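Local coordinates for protein myosin IE heavy chain (Dictyostelium discoideum, PDB 1LKX) that binds actin and hydrolyses ATP with actin activation, as a single-headed myosin that may move membranes relative to actin and of which this piece is the motor domain, at residues L309-Q314 against M535-D540; A466-Q471 against G518-N523; A622-R627 against F678-T683. All blocks are in the same frame, centred on the assembly; numbering follows the deposited sequence.

Contact 1: residues L309-Q314 against M535-D540; sequences LKTDQQ and MQSSSD
Met535, in the last turn of helix 529-536, reaches Leu309 with the end of its side chain: SD lies 3.7 Å from Leu309 CD1, and the methyl CE is at much the same distance. The bends at chi2 (-64°) and chi3 (93°) fold the thioether back toward the leucine, and a flexible, unbranched apolar chain suits this buried spot, where Leu309 also rests on Ala272 of helix 260-276. Next, Ser537 sets OG 4.1 Å from Thr311 CG2, a loose contact at the exposed margin. Ser538, whose CA lies closest to that of Thr311, donates OG to the carbonyl O of Leu309, modelled at 2.5 Å, shorter than such a bond can be trusted to be. The same OG accepts from Asp540 N at 3.2 Å, an ST turn, while Thr311 CG2 packs against Ser538 CB. With an alanine here, Leu309 O would probably lose its side-chain donor and Asp540 N its acceptor, leaving the turn freer to shift. The Leu309 carbonyl lies where helix 299-309 ends in a Schellman motif, with Lys310 as its C-prime residue at positive phi. By family resemblance this is the upper 50 kDa subdomain of the myosin motor. Ser539 supplies a backbone donor: its N meets Lys310 O at 3.1 Å, in the carbonyl plane and with an N-H...O angle of 155°. Asp540 lays CB against Lys310 CD (3.7 Å), whereas its carboxylate forms a salt bridge through OD2 with Arg268 and through OD1 weakly caps Val543 N at the start of helix 541-546.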
ATOM      1  N   LEU A 309      29.895 -10.017   1.288  1.00 58.84           N
ATOM      2  CA  LEU A 309      29.247 -10.312   2.553  1.00 58.92           C
ATOM      3  C   LEU A 309      30.256 -10.370   3.680  1.00 59.86           C
ATOM      4  O   LEU A 309      29.882 -10.402   4.851  1.00 60.12           O
ATOM      5  CB  LEU A 309      28.490 -11.636   2.469  1.00 57.53           C
ATOM      6  CG  LEU A 309      27.257 -11.621   1.568  1.00 56.44           C
ATOM      7  CD1 LEU A 309      26.646 -13.001   1.500  1.00 56.18           C
ATOM      8  CD2 LEU A 309      26.264 -10.624   2.099  1.00 54.52           C
ATOM      9  N   LYS A 310      31.537 -10.377   3.321  1.00 61.12           N
ATOM     10  CA  LYS A 310      32.621 -10.436   4.297  1.00 62.15           C
ATOM     11  C   LYS A 310      32.540 -11.640   5.242  1.00 63.46           C
ATOM     12  O   LYS A 310      32.564 -11.483   6.463  1.00 62.73           O
ATOM     13  CB  LYS A 310      32.665  -9.147   5.120  1.00 61.77           C
ATOM     14  CG  LYS A 310      33.058  -7.914   4.322  1.00 63.44           C
ATOM     15  CD  LYS A 310      33.338  -6.726   5.237  1.00 64.32           C
ATOM     16  CE  LYS A 310      33.559  -5.444   4.454  1.00 64.45           C
ATOM     17  NZ  LYS A 310      34.648  -5.588   3.452  1.00 65.06           N
ATOM     18  N   THR A 311      32.442 -12.836   4.664  1.00 65.30           N
ATOM     19  CA  THR A 311      32.376 -14.082   5.429  1.00 67.24           C
ATOM     20  C   THR A 311      33.296 -15.120   4.797  1.00 68.35           C
ATOM     21  O   THR A 311      33.826 -14.920   3.702  1.00 68.36           O
ATOM     22  CB  THR A 311      30.953 -14.698   5.449  1.00 67.44           C
ATOM     23  OG1 THR A 311      30.572 -15.069   4.120  1.00 65.97           O
ATOM     24  CG2 THR A 311      29.945 -13.721   6.007  1.00 68.70           C
ATOM     25  N   ASP A 312      33.475 -16.238   5.488  1.00 69.52           N
ATOM     26  CA  ASP A 312      34.321 -17.299   4.975  1.00 71.36           C
ATOM     27  C   ASP A 312      33.736 -17.946   3.729  1.00 71.47           C
ATOM     28  O   ASP A 312      32.704 -18.615   3.774  1.00 71.40           O
ATOM     29  CB  ASP A 312      34.542 -18.370   6.035  1.00 73.31           C
ATOM     30  CG  ASP A 312      35.336 -19.543   5.502  1.00 75.50           C
ATOM     31  OD1 ASP A 312      36.422 -19.310   4.919  1.00 76.27           O
ATOM     32  OD2 ASP A 312      34.874 -20.694   5.663  1.00 76.62           O
ATOM     33  N   GLN A 313      34.419 -17.750   2.612  1.00 71.43           N
ATOM     34  CA  GLN A 313      33.987 -18.303   1.342  1.00 71.51           C
ATOM     35  C   GLN A 313      33.593 -19.771   1.427  1.00 71.66           C
ATOM     36  O   GLN A 313      32.628 -20.198   0.797  1.00 72.80           O
ATOM     37  CB  GLN A 313      35.101 -18.132   0.316  1.00 71.35           C
ATOM     38  CG  GLN A 313      34.868 -18.859  -0.979  1.00 71.03           C
ATOM     39  CD  GLN A 313      35.871 -18.471  -2.031  1.00 72.13           C
ATOM     40  OE1 GLN A 313      35.910 -19.063  -3.106  1.00 73.58           O
ATOM     41  NE2 GLN A 313      36.688 -17.464  -1.734  1.00 72.26           N
ATOM     42  N   GLN A 314      34.335 -20.541   2.204  1.00 72.01           N
ATOM     43  CA  GLN A 314      34.063 -21.963   2.340  1.00 72.56           C
ATOM     44  C   GLN A 314      32.771 -22.220   3.097  1.00 71.63           C
ATOM     45  O   GLN A 314      31.865 -22.872   2.585  1.00 71.98           O
ATOM     46  CB  GLN A 314      35.210 -22.650   3.074  1.00 75.48           C
ATOM     47  CG  GLN A 314      36.585 -22.411   2.479  1.00 78.81           C
ATOM     48  CD  GLN A 314      37.670 -22.406   3.544  1.00 81.19           C
ATOM     49  OE1 GLN A 314      37.852 -23.387   4.276  1.00 82.54           O
ATOM     50  NE2 GLN A 314      38.394 -21.291   3.642  1.00 82.23           N
ATOM     51  N   MET A 535      26.165 -16.073   7.938  1.00 55.88           N
ATOM     52  CA  MET A 535      26.058 -14.631   7.793  1.00 55.65           C
ATOM     53  C   MET A 535      26.475 -13.942   9.081  1.00 55.96           C
ATOM     54  O   MET A 535      27.189 -12.941   9.051  1.00 55.76           O
ATOM     55  CB  MET A 535      24.624 -14.237   7.447  1.00 55.00           C
ATOM     56  CG  MET A 535      24.147 -14.728   6.092  1.00 54.33           C
ATOM     57  SD  MET A 535      25.061 -14.034   4.691  1.00 52.18           S
ATOM     58  CE  MET A 535      26.278 -15.276   4.476  1.00 55.90           C
ATOM     59  N   GLN A 536      26.025 -14.480  10.213  1.00 56.31           N
ATOM     60  CA  GLN A 536      26.355 -13.905  11.511  1.00 56.72           C
ATOM     61  C   GLN A 536      27.865 -13.879  11.634  1.00 57.90           C
ATOM     62  O   GLN A 536      28.436 -12.993  12.271  1.00 58.89           O
ATOM     63  CB  GLN A 536      25.750 -14.742  12.629  1.00 55.64           C
ATOM     64  CG  GLN A 536      24.322 -15.141  12.347  1.00 56.08           C
ATOM     65  CD  GLN A 536      23.638 -15.776  13.526  1.00 55.97           C
ATOM     66  OE1 GLN A 536      23.123 -15.086  14.400  1.00 56.54           O
ATOM     67  NE2 GLN A 536      23.631 -17.101  13.563  1.00 56.47           N
ATOM     68  N   SER A 537      28.507 -14.853  10.999  1.00 58.16           N
ATOM     69  CA  SER A 537      29.957 -14.954  11.004  1.00 58.52           C
ATOM     70  C   SER A 537      30.614 -13.829  10.194  1.00 59.20           C
ATOM     71  O   SER A 537      31.836 -13.773  10.073  1.00 60.23           O
ATOM     72  CB  SER A 537      30.368 -16.301  10.426  1.00 57.93           C
ATOM     73  OG  SER A 537      29.930 -16.406   9.087  1.00 59.22           O
ATOM     74  N   SER A 538      29.806 -12.936   9.638  1.00 60.20           N
ATOM     75  CA  SER A 538      30.334 -11.827   8.846  1.00 60.52           C
ATOM     76  C   SER A 538      31.031 -10.801   9.727  1.00 60.43           C
ATOM     77  O   SER A 538      30.704 -10.661  10.905  1.00 59.51           O
ATOM     78  CB  SER A 538      29.202 -11.141   8.060  1.00 59.62           C
ATOM     79  OG  SER A 538      29.691 -10.058   7.287  1.00 58.30           O
ATOM     80  N   SER A 539      31.992 -10.086   9.149  1.00 60.77           N
ATOM     81  CA  SER A 539      32.709  -9.058   9.886  1.00 61.63           C
ATOM     82  C   SER A 539      32.098  -7.674   9.613  1.00 62.70           C
ATOM     83  O   SER A 539      32.341  -6.722  10.363  1.00 63.64           O
ATOM     84  CB  SER A 539      34.185  -9.065   9.499  1.00 60.95           C
ATOM     85  OG  SER A 539      34.337  -8.783   8.123  1.00 61.80           O
ATOM     86  N   ASP A 540      31.307  -7.563   8.544  1.00 62.20           N
ATOM     87  CA  ASP A 540      30.671  -6.290   8.208  1.00 60.43           C
ATOM     88  C   ASP A 540      29.597  -5.997   9.243  1.00 58.47           C
ATOM     89  O   ASP A 540      28.687  -6.797   9.451  1.00 57.32           O
ATOM     90  CB  ASP A 540      30.027  -6.336   6.812  1.00 61.87           C
ATOM     91  CG  ASP A 540      29.444  -4.985   6.386  1.00 62.97           C
ATOM     92  OD1 ASP A 540      28.277  -4.940   5.919  1.00 63.27           O
ATOM     93  OD2 ASP A 540      30.161  -3.968   6.517  1.00 62.35           O
TER

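Contact 2: residues A466-Q471 against G518-N523; sequences AKSTDQ and GFLDKN
Asp470 spreads its carboxylate over the amino end of helix 519-524 and accepts one backbone N-H on each oxygen. OD1 takes Gly518 N at 2.6 Å with an N-H...O angle of 167°, though the donor stands well above the carboxylate plane. OD2 takes Leu520 N at 3.3 Å, met nearly along its C-O bond and almost as straight. With CG anti to its own carbonyl carbon (chi1 -69°), the short aspartate side chain leans off the first turn of helix 470-480 and bridges two amides that are two residues apart. These amides belong to the opening turn of a helix, so the negative group would probably be favoured there by the helix dipole as well. Gly518, the N-cap residue, has a positive phi of 85° that would press a side chain against the preceding carbonyl, which calls for glycine. By comparison with other myosins this is probably the lower 50 kDa subdomain, which also contains the relay helix, here 398-430. Beside the polar bridge Leu520 CD1 lies against the backbone carbon C of Thr469 at 3.6 Å, and the leucine continues onto Leu459 and Cys463 of helix 455-464, an apolar fit for a buried position. Ser468 OG shares its one proton between the carbonyls of Ala462 and Ile465, tying its loop back to that helix. Asn523 places helix 519-524 through both ends of its amide, ND2 with Asp460 OD1 and OD1 with Gly563 N.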
ATOM      1  N   ALA A 466       4.133 -32.371   8.585  1.00 72.25           N
ATOM      2  CA  ALA A 466       5.329 -32.572   7.768  1.00 72.73           C
ATOM      3  C   ALA A 466       5.143 -33.472   6.560  1.00 72.87           C
ATOM      4  O   ALA A 466       6.050 -33.612   5.743  1.00 72.32           O
ATOM      5  CB  ALA A 466       6.466 -33.105   8.639  1.00 73.08           C
ATOM      6  N   LYS A 467       3.973 -34.084   6.437  1.00 73.97           N
ATOM      7  CA  LYS A 467       3.726 -34.966   5.304  1.00 74.79           C
ATOM      8  C   LYS A 467       2.995 -34.294   4.151  1.00 74.51           C
ATOM      9  O   LYS A 467       3.285 -34.574   2.988  1.00 74.89           O
ATOM     10  CB  LYS A 467       2.952 -36.204   5.757  1.00 75.39           C
ATOM     11  CG  LYS A 467       3.667 -37.001   6.838  1.00 78.20           C
ATOM     12  CD  LYS A 467       5.180 -37.133   6.572  1.00 79.96           C
ATOM     13  CE  LYS A 467       5.487 -37.707   5.189  1.00 80.77           C
ATOM     14  NZ  LYS A 467       4.890 -39.057   4.994  1.00 81.84           N
ATOM     15  N   SER A 468       2.062 -33.399   4.478  1.00 73.43           N
ATOM     16  CA  SER A 468       1.268 -32.686   3.477  1.00 71.86           C
ATOM     17  C   SER A 468       2.090 -31.927   2.432  1.00 70.90           C
ATOM     18  O   SER A 468       3.242 -31.557   2.674  1.00 69.77           O
ATOM     19  CB  SER A 468       0.305 -31.718   4.169  1.00 71.38           C
ATOM     20  OG  SER A 468       1.014 -30.792   4.971  1.00 70.55           O
ATOM     21  N   THR A 469       1.472 -31.710   1.268  1.00 69.78           N
ATOM     22  CA  THR A 469       2.092 -30.997   0.148  1.00 67.66           C
ATOM     23  C   THR A 469       1.109 -29.981  -0.419  1.00 66.42           C
ATOM     24  O   THR A 469      -0.080 -30.014  -0.102  1.00 66.31           O
ATOM     25  CB  THR A 469       2.483 -31.959  -1.000  1.00 67.48           C
ATOM     26  OG1 THR A 469       1.308 -32.600  -1.520  1.00 66.79           O
ATOM     27  CG2 THR A 469       3.452 -33.006  -0.502  1.00 66.54           C
ATOM     28  N   ASP A 470       1.610 -29.079  -1.256  1.00 64.71           N
ATOM     29  CA  ASP A 470       0.764 -28.066  -1.876  1.00 63.06           C
ATOM     30  C   ASP A 470      -0.565 -28.674  -2.303  1.00 61.46           C
ATOM     31  O   ASP A 470      -1.627 -28.118  -2.039  1.00 59.94           O
ATOM     32  CB  ASP A 470       1.464 -27.485  -3.102  1.00 63.78           C
ATOM     33  CG  ASP A 470       2.676 -26.651  -2.742  1.00 65.49           C
ATOM     34  OD1 ASP A 470       3.552 -26.478  -3.614  1.00 66.10           O
ATOM     35  OD2 ASP A 470       2.754 -26.158  -1.596  1.00 66.45           O
ATOM     36  N   GLN A 471      -0.484 -29.831  -2.954  1.00 60.44           N
ATOM     37  CA  GLN A 471      -1.658 -30.537  -3.445  1.00 59.99           C
ATOM     38  C   GLN A 471      -2.643 -30.954  -2.357  1.00 59.16           C
ATOM     39  O   GLN A 471      -3.845 -30.712  -2.486  1.00 59.68           O
ATOM     40  CB  GLN A 471      -1.232 -31.769  -4.235  1.00 61.03           C
ATOM     41  CG  GLN A 471      -2.346 -32.381  -5.062  1.00 62.96           C
ATOM     42  CD  GLN A 471      -2.965 -31.384  -6.033  1.00 65.26           C
ATOM     43  OE1 GLN A 471      -2.255 -30.638  -6.723  1.00 66.01           O
ATOM     44  NE2 GLN A 471      -4.294 -31.371  -6.099  1.00 65.77           N
ATOM     45  N   GLY A 518       3.964 -24.002  -4.369  1.00 53.33           N
ATOM     46  CA  GLY A 518       4.886 -23.260  -3.530  1.00 52.56           C
ATOM     47  C   GLY A 518       4.278 -22.557  -2.335  1.00 52.38           C
ATOM     48  O   GLY A 518       4.986 -21.922  -1.565  1.00 52.21           O
ATOM     49  N   PHE A 519       2.967 -22.667  -2.173  1.00 52.95           N
ATOM     50  CA  PHE A 519       2.275 -22.026  -1.056  1.00 52.76           C
ATOM     51  C   PHE A 519       2.775 -22.432   0.329  1.00 52.06           C
ATOM     52  O   PHE A 519       2.797 -21.610   1.239  1.00 51.40           O
ATOM     53  CB  PHE A 519       0.769 -22.303  -1.135  1.00 53.54           C
ATOM     54  CG  PHE A 519      -0.028 -21.181  -1.733  1.00 53.34           C
ATOM     55  CD1 PHE A 519       0.321 -20.639  -2.961  1.00 53.42           C
ATOM     56  CD2 PHE A 519      -1.136 -20.673  -1.068  1.00 52.75           C
ATOM     57  CE1 PHE A 519      -0.424 -19.604  -3.524  1.00 53.38           C
ATOM     58  CE2 PHE A 519      -1.884 -19.642  -1.621  1.00 52.31           C
ATOM     59  CZ  PHE A 519      -1.526 -19.106  -2.851  1.00 52.44           C
ATOM     60  N   LEU A 520       3.173 -23.687   0.501  1.00 52.07           N
ATOM     61  CA  LEU A 520       3.636 -24.119   1.808  1.00 52.79           C
ATOM     62  C   LEU A 520       4.958 -23.508   2.211  1.00 53.74           C
ATOM     63  O   LEU A 520       5.052 -22.869   3.252  1.00 53.41           O
ATOM     64  CB  LEU A 520       3.729 -25.641   1.877  1.00 51.58           C
ATOM     65  CG  LEU A 520       2.366 -26.305   2.048  1.00 51.86           C
ATOM     66  CD1 LEU A 520       2.539 -27.803   2.063  1.00 52.39           C
ATOM     67  CD2 LEU A 520       1.713 -25.828   3.335  1.00 51.24           C
ATOM     68  N   ASP A 521       5.982 -23.693   1.389  1.00 55.05           N
ATOM     69  CA  ASP A 521       7.282 -23.153   1.730  1.00 56.48           C
ATOM     70  C   ASP A 521       7.272 -21.634   1.734  1.00 55.69           C
ATOM     71  O   ASP A 521       8.150 -21.019   2.329  1.00 56.52           O
ATOM     72  CB  ASP A 521       8.354 -23.667   0.775  1.00 60.33           C
ATOM     73  CG  ASP A 521       8.254 -23.046  -0.593  1.00 64.16           C
ATOM     74  OD1 ASP A 521       7.233 -23.285  -1.272  1.00 66.85           O
ATOM     75  OD2 ASP A 521       9.193 -22.314  -0.986  1.00 65.92           O
ATOM     76  N   LYS A 522       6.290 -21.030   1.074  1.00 54.09           N
ATOM     77  CA  LYS A 522       6.185 -19.572   1.052  1.00 53.71           C
ATOM     78  C   LYS A 522       5.630 -19.092   2.397  1.00 53.94           C
ATOM     79  O   LYS A 522       6.038 -18.061   2.930  1.00 52.77           O
ATOM     80  CB  LYS A 522       5.248 -19.117  -0.065  1.00 53.60           C
ATOM     81  CG  LYS A 522       5.836 -19.152  -1.454  1.00 53.11           C
ATOM     82  CD  LYS A 522       6.304 -17.775  -1.893  1.00 52.05           C
ATOM     83  CE  LYS A 522       6.647 -17.764  -3.383  1.00 52.14           C
ATOM     84  NZ  LYS A 522       5.489 -18.147  -4.255  1.00 52.30           N
ATOM     85  N   ASN A 523       4.687 -19.856   2.935  1.00 54.66           N
ATOM     86  CA  ASN A 523       4.058 -19.529   4.207  1.00 55.07           C
ATOM     87  C   ASN A 523       4.987 -19.931   5.339  1.00 56.12           C
ATOM     88  O   ASN A 523       5.061 -19.256   6.363  1.00 55.01           O
ATOM     89  CB  ASN A 523       2.728 -20.274   4.314  1.00 54.83           C
ATOM     90  CG  ASN A 523       1.948 -19.918   5.561  1.00 53.92           C
ATOM     91  OD1 ASN A 523       1.807 -18.744   5.909  1.00 52.57           O
ATOM     92  ND2 ASN A 523       1.414 -20.936   6.233  1.00 53.31           N
TER

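Contact 3: residues A622-R627 against F678-T683. Unlike the reference sequence in segment 678-683: Asn681 (reference Ile), Thr683 (reference Arg).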
ATOM      1  N   ALA A 622     -30.186  11.072  -0.312  1.00 70.79           N
ATOM      2  CA  ALA A 622     -31.189  10.789   0.711  1.00 71.56           C
ATOM      3  C   ALA A 622     -30.757  11.224   2.114  1.00 72.08           C
ATOM      4  O   ALA A 622     -31.575  11.694   2.907  1.00 71.72           O
ATOM      5  CB  ALA A 622     -31.520   9.296   0.705  1.00 71.58           C
ATOM      6  N   GLY A 623     -29.467  11.072   2.406  1.00 72.95           N
ATOM      7  CA  GLY A 623     -28.934  11.432   3.713  1.00 74.64           C
ATOM      8  C   GLY A 623     -28.750  12.916   3.973  1.00 75.47           C
ATOM      9  O   GLY A 623     -29.161  13.750   3.169  1.00 75.58           O
ATOM     10  N   PHE A 624     -28.124  13.243   5.103  1.00 76.23           N
ATOM     11  CA  PHE A 624     -27.890  14.635   5.483  1.00 76.99           C
ATOM     12  C   PHE A 624     -26.407  14.996   5.543  1.00 77.42           C
ATOM     13  O   PHE A 624     -25.568  14.158   5.858  1.00 77.73           O
ATOM     14  CB  PHE A 624     -28.529  14.925   6.844  1.00 76.91           C
ATOM     15  CG  PHE A 624     -29.985  14.568   6.921  1.00 76.88           C
ATOM     16  CD1 PHE A 624     -30.385  13.244   7.062  1.00 77.05           C
ATOM     17  CD2 PHE A 624     -30.961  15.557   6.850  1.00 76.87           C
ATOM     18  CE1 PHE A 624     -31.743  12.909   7.133  1.00 77.00           C
ATOM     19  CE2 PHE A 624     -32.320  15.233   6.920  1.00 76.93           C
ATOM     20  CZ  PHE A 624     -32.712  13.907   7.062  1.00 76.50           C
ATOM     21  N   ALA A 625     -26.096  16.254   5.249  1.00 78.60           N
ATOM     22  CA  ALA A 625     -24.719  16.736   5.267  1.00 79.26           C
ATOM     23  C   ALA A 625     -24.048  16.352   6.566  1.00 80.16           C
ATOM     24  O   ALA A 625     -23.322  15.369   6.621  1.00 80.95           O
ATOM     25  CB  ALA A 625     -24.687  18.242   5.098  1.00 78.96           C
ATOM     26  N   GLY A 626     -24.298  17.130   7.614  1.00 81.46           N
ATOM     27  CA  GLY A 626     -23.699  16.840   8.904  1.00 83.44           C
ATOM     28  C   GLY A 626     -24.710  16.445   9.968  1.00 84.85           C
ATOM     29  O   GLY A 626     -25.857  16.902   9.943  1.00 85.13           O
ATOM     30  N   ARG A 627     -24.283  15.589  10.897  1.00 86.08           N
ATOM     31  CA  ARG A 627     -25.128  15.122  11.997  1.00 86.61           C
ATOM     32  C   ARG A 627     -24.477  15.506  13.315  1.00 87.09           C
ATOM     33  O   ARG A 627     -24.025  14.648  14.070  1.00 86.44           O
ATOM     34  CB  ARG A 627     -25.318  13.598  11.942  1.00 86.73           C
ATOM     35  CG  ARG A 627     -24.041  12.763  12.068  1.00 87.13           C
ATOM     36  CD  ARG A 627     -23.111  12.974  10.882  1.00 87.26           C
ATOM     37  NE  ARG A 627     -23.824  12.871   9.610  1.00 86.98           N
ATOM     38  CZ  ARG A 627     -24.460  11.781   9.196  1.00 86.96           C
ATOM     39  NH1 ARG A 627     -24.471  10.692   9.954  1.00 87.26           N
ATOM     40  NH2 ARG A 627     -25.090  11.780   8.028  1.00 86.56           N
ATOM     41  N   PHE A 678     -29.577  16.991  12.471  1.00 84.68           N
ATOM     42  CA  PHE A 678     -29.159  16.707  11.106  1.00 82.70           C
ATOM     43  C   PHE A 678     -29.482  17.874  10.182  1.00 81.46           C
ATOM     44  O   PHE A 678     -30.576  18.427  10.240  1.00 81.39           O
ATOM     45  CB  PHE A 678     -29.833  15.426  10.619  1.00 82.61           C
ATOM     46  CG  PHE A 678     -29.422  14.202  11.390  1.00 82.65           C
ATOM     47  CD1 PHE A 678     -29.711  14.083  12.742  1.00 82.34           C
ATOM     48  CD2 PHE A 678     -28.721  13.173  10.765  1.00 83.73           C
ATOM     49  CE1 PHE A 678     -29.306  12.955  13.464  1.00 83.46           C
ATOM     50  CE2 PHE A 678     -28.309  12.038  11.479  1.00 83.85           C
ATOM     51  CZ  PHE A 678     -28.601  11.931  12.828  1.00 83.41           C
ATOM     52  N   ILE A 679     -28.517  18.247   9.344  1.00 80.24           N
ATOM     53  CA  ILE A 679     -28.681  19.360   8.407  1.00 79.25           C
ATOM     54  C   ILE A 679     -28.349  18.917   6.975  1.00 79.22           C
ATOM     55  O   ILE A 679     -27.192  18.941   6.562  1.00 79.18           O
ATOM     56  CB  ILE A 679     -27.760  20.543   8.787  1.00 78.26           C
ATOM     57  CG1 ILE A 679     -28.054  21.018  10.216  1.00 76.60           C
ATOM     58  CG2 ILE A 679     -27.963  21.687   7.806  1.00 78.27           C
ATOM     59  CD1 ILE A 679     -27.565  20.103  11.307  1.00 74.81           C
ATOM     60  N   ARG A 680     -29.373  18.545   6.219  1.00 79.13           N
ATOM     61  CA  ARG A 680     -29.203  18.050   4.860  1.00 80.03           C
ATOM     62  C   ARG A 680     -28.098  18.617   3.982  1.00 81.45           C
ATOM     63  O   ARG A 680     -27.171  17.899   3.622  1.00 81.34           O
ATOM     64  CB  ARG A 680     -30.519  18.139   4.099  1.00 79.89           C
ATOM     65  CG  ARG A 680     -30.439  17.533   2.711  1.00 80.32           C
ATOM     66  CD  ARG A 680     -31.814  17.255   2.116  1.00 81.10           C
ATOM     67  NE  ARG A 680     -32.584  16.262   2.872  1.00 81.10           N
ATOM     68  CZ  ARG A 680     -33.377  16.541   3.903  1.00 81.03           C
ATOM     69  NH1 ARG A 680     -33.518  17.789   4.323  1.00 81.00           N
ATOM     70  NH2 ARG A 680     -34.048  15.570   4.508  1.00 81.27           N
ATOM     71  N   ASN A 681     -28.189  19.888   3.611  1.00 83.63           N
ATOM     72  CA  ASN A 681     -27.170  20.465   2.737  1.00 86.10           C
ATOM     73  C   ASN A 681     -26.034  21.145   3.503  1.00 87.30           C
ATOM     74  O   ASN A 681     -26.191  21.489   4.673  1.00 86.93           O
ATOM     75  CB  ASN A 681     -27.818  21.466   1.775  1.00 87.34           C
ATOM     76  CG  ASN A 681     -27.040  21.618   0.475  1.00 88.69           C
ATOM     77  OD1 ASN A 681     -26.983  20.692  -0.342  1.00 88.91           O
ATOM     78  ND2 ASN A 681     -26.425  22.784   0.282  1.00 89.37           N
ATOM     79  N   PRO A 682     -24.864  21.333   2.854  1.00 88.91           N
ATOM     80  CA  PRO A 682     -23.709  21.978   3.491  1.00 89.97           C
ATOM     81  C   PRO A 682     -24.037  23.402   3.903  1.00 90.93           C
ATOM     82  O   PRO A 682     -24.011  23.750   5.086  1.00 91.01           O
ATOM     83  CB  PRO A 682     -22.646  21.954   2.394  1.00 89.57           C
ATOM     84  CG  PRO A 682     -22.970  20.731   1.642  1.00 89.56           C
ATOM     85  CD  PRO A 682     -24.477  20.803   1.534  1.00 89.42           C
ATOM     86  N   THR A 683     -24.346  24.216   2.898  1.00 91.64           N
ATOM     87  CA  THR A 683     -24.680  25.620   3.087  1.00 92.23           C
ATOM     88  C   THR A 683     -25.496  25.904   4.354  1.00 92.61           C
ATOM     89  O   THR A 683     -25.093  26.726   5.182  1.00 92.68           O
ATOM     90  CB  THR A 683     -25.442  26.152   1.864  1.00 92.00           C
ATOM     91  OG1 THR A 683     -26.699  25.472   1.755  1.00 91.62           O
ATOM     92  CG2 THR A 683     -24.621  25.918   0.589  1.00 91.62           C
TER
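Phe624 presents one ring face to Phe678, whose CB sits 4.1 Å from the ring centroid in a CH-pi contact, while at the ring's edge, in its plane, lies the backbone N of Arg680. The two phenylalanine rings pair in an offset edge-to-face stack, the edge of Phe678 turned to the face of Phe624, with planes at 73° and centroids 5.8 Å apart. Phe678 in turn has Arg627 CB over one face, 3.7 Å from its centroid. The guanidinium of Arg680 carries Phe624 CD2 above its centre, 3.8 Å from its plane, but the ring and the guanidinium are inclined to each other by 51°, not stacked flat. Arg627 begins with CG between the backbone N and the carbonyl carbon (chi1 61°) and bends again at chi2 and chi3; this curl returns NH2 to Phe624 O at 3.3 Å, with the oxygen at the guanidinium's edge and in its plane. The backbones are joined by an antiparallel hydrogen-bonded pair, Gly626 with Ile679, where Ile679 N reaches Gly626 O at 3.0 Å, nearly in line with the carbonyl. Ala625 and Gly626 both face Ile679, a classic beta bulge, and Ala625 N hydrogen-bonds to Arg680 O, modelled at 2.6 Å with the donor tilted from the carbonyl plane. Gly626 and the small Ala625 add little bulk at the bulge. Strand 677-679 also pairs with strand 670-672. As in other myosins, 622-627 leaves the end of the SH1 helix, here 614-622, and would open the converter, which 678-683 closes. Arg627 NH1 forms a salt bridge with Glu425 of the relay helix. Backbone bonds and aromatic packing thus probably hold together the converter's two presumed ends, and the arginine's charge may help couple them to the relay helix.

All three contacts are partly buried and lie well away from the nucleotide, but they tie different parts of the motor. Contacts 1 and 2, about 31 Å apart between centres, are linked along the chain, since helix 519-524 of contact 2 is followed by helix 529-536 of contact 1. Both join helix ends through loops: contact 1 by one serine hydroxyl and a backbone amide at a helix terminus, contact 2 by one carboxylate on helix amides. Contact 3, across the chain's centre from both and about 66 Å from contact 1 between centres, instead uses a strand, a bulge and paired aromatic rings, and buries the largest surface of the three.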